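Local coordinates for conjugal transfer protein TRWB (Escherichia coli, PDB 1E9R), which is a coupling protein of bacterial conjugation, resembling ring helicases, and probably uses ATP to drive DNA transfer from donor to recipient cell, at residues 54-59 with 339-344; 286-291 with 311-316. All coordinates share one frame; numbering follows the deposited sequence.

Contact 1 of 2, residues 54-59 with 339-344; sequences RHLLVN and SLVVLG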
ATOM      1  N   ARG B  54      13.844 -32.738   0.279  1.00 33.26           N
ATOM      2  CA  ARG B  54      13.939 -31.298   0.042  1.00 32.99           C
ATOM      3  C   ARG B  54      12.623 -30.801  -0.579  1.00 31.56           C
ATOM      4  O   ARG B  54      12.488 -29.647  -0.977  1.00 32.24           O
ATOM      5  CB  ARG B  54      15.158 -30.956  -0.831  1.00 34.43           C
ATOM      6  CG  ARG B  54      16.477 -31.003  -0.043  1.00 39.95           C
ATOM      7  CD  ARG B  54      17.699 -30.476  -0.835  1.00 47.62           C
ATOM      8  NE  ARG B  54      18.038 -31.282  -2.018  1.00 51.44           N
ATOM      9  CZ  ARG B  54      19.055 -31.025  -2.848  1.00 54.83           C
ATOM     10  NH1 ARG B  54      19.844 -29.979  -2.634  1.00 54.35           N
ATOM     11  NH2 ARG B  54      19.287 -31.815  -3.896  1.00 53.85           N
ATOM     12  N   HIS B  55      11.660 -31.714  -0.657  1.00 30.08           N
ATOM     13  CA  HIS B  55      10.304 -31.432  -1.114  1.00 27.87           C
ATOM     14  C   HIS B  55      10.049 -31.042  -2.559  1.00 28.00           C
ATOM     15  O   HIS B  55      10.945 -30.591  -3.272  1.00 28.53           O
ATOM     16  CB  HIS B  55       9.696 -30.401  -0.160  1.00 27.24           C
ATOM     17  CG  HIS B  55      10.084 -30.631   1.267  1.00 24.56           C
ATOM     18  ND1 HIS B  55       9.840 -31.822   1.916  1.00 25.11           N
ATOM     19  CD2 HIS B  55      10.804 -29.874   2.128  1.00 24.10           C
ATOM     20  CE1 HIS B  55      10.401 -31.791   3.113  1.00 25.72           C
ATOM     21  NE2 HIS B  55      10.992 -30.620   3.267  1.00 23.67           N
ATOM     22  N   LEU B  56       8.793 -31.221  -2.962  1.00 25.43           N
ATOM     23  CA  LEU B  56       8.342 -30.958  -4.316  1.00 27.03           C
ATOM     24  C   LEU B  56       7.051 -30.156  -4.371  1.00 27.04           C
ATOM     25  O   LEU B  56       6.046 -30.519  -3.744  1.00 26.24           O
ATOM     26  CB  LEU B  56       8.109 -32.284  -5.040  1.00 25.69           C
ATOM     27  CG  LEU B  56       7.663 -32.190  -6.501  1.00 26.51           C
ATOM     28  CD1 LEU B  56       8.840 -31.737  -7.351  1.00 29.53           C
ATOM     29  CD2 LEU B  56       7.165 -33.542  -6.991  1.00 28.61           C
ATOM     30  N   LEU B  57       7.078 -29.078  -5.149  1.00 28.43           N
ATOM     31  CA  LEU B  57       5.914 -28.224  -5.324  1.00 27.32           C
ATOM     32  C   LEU B  57       5.364 -28.447  -6.731  1.00 26.29           C
ATOM     33  O   LEU B  57       6.064 -28.237  -7.706  1.00 28.84           O
ATOM     34  CB  LEU B  57       6.311 -26.760  -5.123  1.00 26.18           C
ATOM     35  CG  LEU B  57       5.173 -25.738  -5.150  1.00 27.27           C
ATOM     36  CD1 LEU B  57       4.135 -26.086  -4.095  1.00 24.23           C
ATOM     37  CD2 LEU B  57       5.727 -24.360  -4.885  1.00 25.01           C
ATOM     38  N   VAL B  58       4.118 -28.898  -6.836  1.00 28.41           N
ATOM     39  CA  VAL B  58       3.494 -29.146  -8.138  1.00 28.72           C
ATOM     40  C   VAL B  58       2.528 -28.017  -8.459  1.00 31.18           C
ATOM     41  O   VAL B  58       1.403 -27.991  -7.970  1.00 30.89           O
ATOM     42  CB  VAL B  58       2.725 -30.478  -8.146  1.00 29.97           C
ATOM     43  CG1 VAL B  58       2.145 -30.726  -9.510  1.00 24.77           C
ATOM     44  CG2 VAL B  58       3.651 -31.603  -7.754  1.00 26.41           C
ATOM     45  N   ASN B  59       2.973 -27.096  -9.306  1.00 34.90           N
ATOM     46  CA  ASN B  59       2.200 -25.909  -9.667  1.00 36.01           C
ATOM     47  C   ASN B  59       1.477 -26.021 -11.020  1.00 35.97           C
ATOM     48  O   ASN B  59       2.090 -26.315 -12.046  1.00 38.77           O
ATOM     49  CB  ASN B  59       3.161 -24.706  -9.660  1.00 37.67           C
ATOM     50  CG  ASN B  59       2.448 -23.367  -9.644  1.00 39.34           C
ATOM     51  OD1 ASN B  59       3.048 -22.353  -9.972  1.00 43.35           O
ATOM     52  ND2 ASN B  59       1.179 -23.348  -9.250  1.00 40.05           N
ATOM     53  N   SER B 339      12.314 -28.655  -5.210  1.00 27.82           N
ATOM     54  CA  SER B 339      12.061 -29.188  -6.547  1.00 28.33           C
ATOM     55  C   SER B 339      10.714 -28.648  -7.006  1.00 27.20           C
ATOM     56  O   SER B 339       9.782 -28.518  -6.208  1.00 28.17           O
ATOM     57  CB  SER B 339      12.044 -30.722  -6.551  1.00 28.90           C
ATOM     58  OG  SER B 339      13.350 -31.268  -6.427  1.00 27.83           O
ATOM     59  N   LEU B 340      10.609 -28.342  -8.294  1.00 28.95           N
ATOM     60  CA  LEU B 340       9.385 -27.768  -8.845  1.00 29.76           C
ATOM     61  C   LEU B 340       8.863 -28.448 -10.114  1.00 31.32           C
ATOM     62  O   LEU B 340       9.634 -28.961 -10.924  1.00 31.56           O
ATOM     63  CB  LEU B 340       9.630 -26.284  -9.149  1.00 31.17           C
ATOM     64  CG  LEU B 340       8.656 -25.530 -10.065  1.00 31.37           C
ATOM     65  CD1 LEU B 340       7.360 -25.249  -9.331  1.00 30.11           C
ATOM     66  CD2 LEU B 340       9.291 -24.229 -10.519  1.00 30.93           C
ATOM     67  N   VAL B 341       7.542 -28.453 -10.267  1.00 30.03           N
ATOM     68  CA  VAL B 341       6.906 -28.992 -11.458  1.00 29.17           C
ATOM     69  C   VAL B 341       5.898 -27.938 -11.899  1.00 30.47           C
ATOM     70  O   VAL B 341       5.081 -27.472 -11.101  1.00 32.33           O
ATOM     71  CB  VAL B 341       6.152 -30.314 -11.200  1.00 29.51           C
ATOM     72  CG1 VAL B 341       5.517 -30.793 -12.497  1.00 28.38           C
ATOM     73  CG2 VAL B 341       7.107 -31.377 -10.675  1.00 28.04           C
ATOM     74  N   VAL B 342       5.979 -27.547 -13.167  1.00 29.65           N
ATOM     75  CA  VAL B 342       5.087 -26.550 -13.735  1.00 29.20           C
ATOM     76  C   VAL B 342       4.169 -27.216 -14.752  1.00 30.85           C
ATOM     77  O   VAL B 342       4.637 -27.693 -15.777  1.00 32.04           O
ATOM     78  CB  VAL B 342       5.893 -25.431 -14.434  1.00 29.57           C
ATOM     79  CG1 VAL B 342       4.960 -24.486 -15.163  1.00 29.40           C
ATOM     80  CG2 VAL B 342       6.726 -24.670 -13.410  1.00 25.18           C
ATOM     81  N   LEU B 343       2.869 -27.264 -14.460  1.00 33.75           N
ATOM     82  CA  LEU B 343       1.888 -27.866 -15.369  1.00 35.40           C
ATOM     83  C   LEU B 343       1.214 -26.770 -16.176  1.00 36.66           C
ATOM     84  O   LEU B 343       0.264 -27.015 -16.931  1.00 35.97           O
ATOM     85  CB  LEU B 343       0.833 -28.642 -14.586  1.00 37.36           C
ATOM     86  CG  LEU B 343       1.225 -30.051 -14.153  1.00 40.16           C
ATOM     87  CD1 LEU B 343       2.575 -30.029 -13.491  1.00 43.63           C
ATOM     88  CD2 LEU B 343       0.191 -30.598 -13.199  1.00 40.16           C
ATOM     89  N   GLY B 344       1.708 -25.548 -15.997  1.00 38.19           N
ATOM     90  CA  GLY B 344       1.176 -24.410 -16.724  1.00 42.43           C
ATOM     91  C   GLY B 344      -0.148 -23.816 -16.276  1.00 44.65           C
ATOM     92  O   GLY B 344      -1.117 -24.535 -15.988  1.00 45.33           O
TER
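L56 reaches across to S339 and V341 where strands 56-59 and 339-342 run side by side and parallel, 4.7 Å between axes, in the central sheet of a RecA-like P-loop NTPase domain. On one face, L56 holds CG anti to its backbone N (chi1 -178°), and the second torsion then swings CD1 over to the neighbouring strand. There CD1 lies 3.5 Å from CB of S339 and 3.8 Å from CG2 of V341, filling the space between two side chains of the partner strand. S339 keeps its hydroxyl turned to the backbone N of A410. Past V341, the side chain of L343 crosses that of V58 obliquely, CG1 of V58 resting 4.1 Å from CD1 of L343. Helix 66-79 covers this apolar row, with L73 on L56, L70 on V58 and L69 on V341.

The other face carries L57, N59, L340 and V342. Here L340 brings CD1 to within 3.6 Å of the carbonyl O of L57, an apolar methyl lying against a peptide oxygen that already accepts from V341 N. The nearest N59 side-chain atom to the partner strand is CB, 3.7 Å from V341 O, while its side-chain ND2 serves L315 on strand 309-315. Helix 350-360 covers part of this side, with M356 against both N59 and V342. Beyond the face, L340 also packs on T348 of the second subunit.

Five backbone hydrogen bonds hold the register, odd residues of 55-59 pairing with odd residues of 339-343. The last of them ties L343 to N59: L343 N donates to N59 O at 2.7 Å, almost straight, with 175° at the hydrogen.

Contact 2 of 2, residues 286-291 with 311-316; sequences DELASL and VVAGLQ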
ATOM      1  N   ASP B 286      -2.884 -32.303  -1.498  1.00 30.69           N
ATOM      2  CA  ASP B 286      -3.500 -32.062  -2.812  1.00 32.86           C
ATOM      3  C   ASP B 286      -3.486 -30.604  -3.259  1.00 32.09           C
ATOM      4  O   ASP B 286      -3.176 -30.306  -4.406  1.00 31.95           O
ATOM      5  CB  ASP B 286      -4.942 -32.561  -2.821  1.00 34.28           C
ATOM      6  CG  ASP B 286      -5.824 -31.800  -1.857  1.00 37.91           C
ATOM      7  OD1 ASP B 286      -5.452 -31.681  -0.662  1.00 36.49           O
ATOM      8  OD2 ASP B 286      -6.891 -31.322  -2.298  1.00 38.21           O
ATOM      9  N   GLU B 287      -3.848 -29.707  -2.348  1.00 31.85           N
ATOM     10  CA  GLU B 287      -3.878 -28.276  -2.619  1.00 31.62           C
ATOM     11  C   GLU B 287      -3.451 -27.563  -1.349  1.00 30.81           C
ATOM     12  O   GLU B 287      -4.154 -27.578  -0.346  1.00 32.93           O
ATOM     13  CB  GLU B 287      -5.285 -27.834  -3.028  1.00 30.94           C
ATOM     14  CG  GLU B 287      -5.450 -26.327  -3.130  1.00 35.81           C
ATOM     15  CD  GLU B 287      -4.375 -25.673  -3.983  1.00 37.80           C
ATOM     16  OE1 GLU B 287      -4.251 -26.033  -5.174  1.00 41.99           O
ATOM     17  OE2 GLU B 287      -3.652 -24.797  -3.462  1.00 35.28           O
ATOM     18  N   LEU B 288      -2.283 -26.946  -1.408  1.00 30.80           N
ATOM     19  CA  LEU B 288      -1.703 -26.241  -0.272  1.00 29.85           C
ATOM     20  C   LEU B 288      -2.522 -25.027   0.206  1.00 29.77           C
ATOM     21  O   LEU B 288      -2.646 -24.792   1.418  1.00 27.82           O
ATOM     22  CB  LEU B 288      -0.280 -25.823  -0.643  1.00 29.06           C
ATOM     23  CG  LEU B 288       0.669 -25.280   0.416  1.00 31.83           C
ATOM     24  CD1 LEU B 288       0.791 -26.236   1.559  1.00 32.39           C
ATOM     25  CD2 LEU B 288       2.018 -25.068  -0.226  1.00 27.27           C
ATOM     26  N   ALA B 289      -3.094 -24.280  -0.740  1.00 29.65           N
ATOM     27  CA  ALA B 289      -3.881 -23.088  -0.422  1.00 31.99           C
ATOM     28  C   ALA B 289      -5.337 -23.332   0.022  1.00 30.42           C
ATOM     29  O   ALA B 289      -6.065 -22.380   0.289  1.00 31.12           O
ATOM     30  CB  ALA B 289      -3.851 -22.123  -1.607  1.00 29.45           C
ATOM     31  N   SER B 290      -5.756 -24.594   0.103  1.00 31.74           N
ATOM     32  CA  SER B 290      -7.111 -24.938   0.539  1.00 31.66           C
ATOM     33  C   SER B 290      -7.154 -25.150   2.034  1.00 30.56           C
ATOM     34  O   SER B 290      -8.227 -25.135   2.641  1.00 29.49           O
ATOM     35  CB  SER B 290      -7.612 -26.207  -0.141  1.00 33.58           C
ATOM     36  OG  SER B 290      -8.049 -25.910  -1.450  1.00 36.82           O
ATOM     37  N   LEU B 291      -5.984 -25.374   2.619  1.00 27.55           N
ATOM     38  CA  LEU B 291      -5.878 -25.567   4.050  1.00 27.66           C
ATOM     39  C   LEU B 291      -5.761 -24.183   4.676  1.00 26.98           C
ATOM     40  O   LEU B 291      -5.629 -23.196   3.960  1.00 23.76           O
ATOM     41  CB  LEU B 291      -4.632 -26.393   4.383  1.00 27.67           C
ATOM     42  CG  LEU B 291      -4.547 -27.831   3.852  1.00 26.20           C
ATOM     43  CD1 LEU B 291      -3.240 -28.448   4.287  1.00 24.50           C
ATOM     44  CD2 LEU B 291      -5.698 -28.657   4.374  1.00 24.50           C
ATOM     45  N   VAL B 311       7.713 -33.909   1.607  1.00 28.28           N
ATOM     46  CA  VAL B 311       6.426 -33.294   1.291  1.00 27.93           C
ATOM     47  C   VAL B 311       6.220 -33.022  -0.197  1.00 27.59           C
ATOM     48  O   VAL B 311       7.126 -32.558  -0.890  1.00 29.35           O
ATOM     49  CB  VAL B 311       6.239 -31.959   2.060  1.00 27.75           C
ATOM     50  CG1 VAL B 311       4.840 -31.387   1.797  1.00 21.79           C
ATOM     51  CG2 VAL B 311       6.476 -32.189   3.552  1.00 23.16           C
ATOM     52  N   VAL B 312       5.022 -33.330  -0.679  1.00 25.75           N
ATOM     53  CA  VAL B 312       4.659 -33.095  -2.071  1.00 26.72           C
ATOM     54  C   VAL B 312       3.356 -32.331  -1.974  1.00 28.62           C
ATOM     55  O   VAL B 312       2.372 -32.839  -1.440  1.00 29.28           O
ATOM     56  CB  VAL B 312       4.424 -34.410  -2.837  1.00 29.29           C
ATOM     57  CG1 VAL B 312       4.009 -34.112  -4.266  1.00 23.75           C
ATOM     58  CG2 VAL B 312       5.689 -35.256  -2.817  1.00 28.77           C
ATOM     59  N   ALA B 313       3.357 -31.103  -2.475  1.00 27.58           N
ATOM     60  CA  ALA B 313       2.165 -30.272  -2.393  1.00 26.98           C
ATOM     61  C   ALA B 313       1.742 -29.725  -3.737  1.00 28.41           C
ATOM     62  O   ALA B 313       2.566 -29.277  -4.526  1.00 30.51           O
ATOM     63  CB  ALA B 313       2.402 -29.114  -1.408  1.00 23.65           C
ATOM     64  N   GLY B 314       0.444 -29.778  -3.998  1.00 27.68           N
ATOM     65  CA  GLY B 314      -0.079 -29.244  -5.239  1.00 27.88           C
ATOM     66  C   GLY B 314      -0.454 -27.801  -4.958  1.00 29.85           C
ATOM     67  O   GLY B 314      -0.784 -27.463  -3.814  1.00 28.37           O
ATOM     68  N   LEU B 315      -0.402 -26.949  -5.981  1.00 29.94           N
ATOM     69  CA  LEU B 315      -0.742 -25.535  -5.824  1.00 31.60           C
ATOM     70  C   LEU B 315      -1.344 -25.036  -7.119  1.00 32.21           C
ATOM     71  O   LEU B 315      -0.623 -24.878  -8.094  1.00 31.29           O
ATOM     72  CB  LEU B 315       0.510 -24.709  -5.514  1.00 29.65           C
ATOM     73  CG  LEU B 315       0.293 -23.207  -5.293  1.00 30.53           C
ATOM     74  CD1 LEU B 315      -0.524 -23.010  -4.023  1.00 29.23           C
ATOM     75  CD2 LEU B 315       1.632 -22.483  -5.182  1.00 27.11           C
ATOM     76  N   GLN B 316      -2.652 -24.785  -7.138  1.00 34.76           N
ATOM     77  CA  GLN B 316      -3.278 -24.312  -8.363  1.00 36.63           C
ATOM     78  C   GLN B 316      -3.143 -22.803  -8.562  1.00 35.41           C
ATOM     79  O   GLN B 316      -3.043 -22.338  -9.695  1.00 35.14           O
ATOM     80  CB  GLN B 316      -4.755 -24.699  -8.415  1.00 38.38           C
ATOM     81  CG  GLN B 316      -5.650 -23.804  -7.600  1.00 46.46           C
ATOM     82  CD  GLN B 316      -7.106 -23.887  -8.029  1.00 49.66           C
ATOM     83  OE1 GLN B 316      -7.661 -24.984  -8.165  1.00 50.34           O
ATOM     84  NE2 GLN B 316      -7.737 -22.725  -8.239  1.00 48.54           N
TER
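E287 holds the end of strand 309-315 through its carboxylate, which takes the backbone N of Q316, although its CB starts out away from that strand. CG is anti to the backbone N (chi1 171°), and a bend at the next torsion (chi2 51°) folds the acid back over the strand end. OE1 then accepts the backbone N of Q316 at 2.8 Å through its syn lone pair, while OE2 takes the N of A289 on its anti side. Bonds to both oxygens therefore fix the rotation of the carboxylate, joining the loop to the strand end. Replacing E287 by an alanine would probably leave the amides of Q316 and A289 without this shared acceptor and the end of the strand less firmly tied to the loop.

Packing is tightest beside this grip. L288 N donates to G314 O at 2.9 Å, and G314 CA lies 3.4 Å from D286 O; a CB there would come too close to that oxygen, so the absence of a side chain lets the two backbones approach.

The apolar contacts are looser. CD1 of L315 stands 4.2 Å from CB of A289, and CD2 of L288 meets CB of A313 at the same spacing. D286 and Q316 are partly exposed: D286 sends its CB away from the strand, whereas Q316 lays CB and CG near OE1 of E287 and extends its amide to a weak hydrogen bond with T302 of the third subunit. An acidic pair directly following strand 281-285, next to the P-loop's neighbouring strand, is consistent with the Walker B motif of RecA-like ATPases.

Overall arrangement
Contacts 1 and 2 meet at neighbouring strands of one sheet, their centres 10 Å apart, and 286-291 with 311-316 is nested within the chain loop closed by 54-59 with 339-344. Strands 56-59 and 309-315 join them: V58 N lies 2.8 Å from A313 O, and N59 ND2 2.6 Å from L315 O, both probable hydrogen bonds. CD1 of L57 packs 3.6 Å from A313 O. Both contacts border the probable P-loop that follows strand 56-59. L343 and Q316 both touch K66, and the L343 side chain is about 5 Å from a bound sulfate, which may mark the nucleotide phosphate pocket.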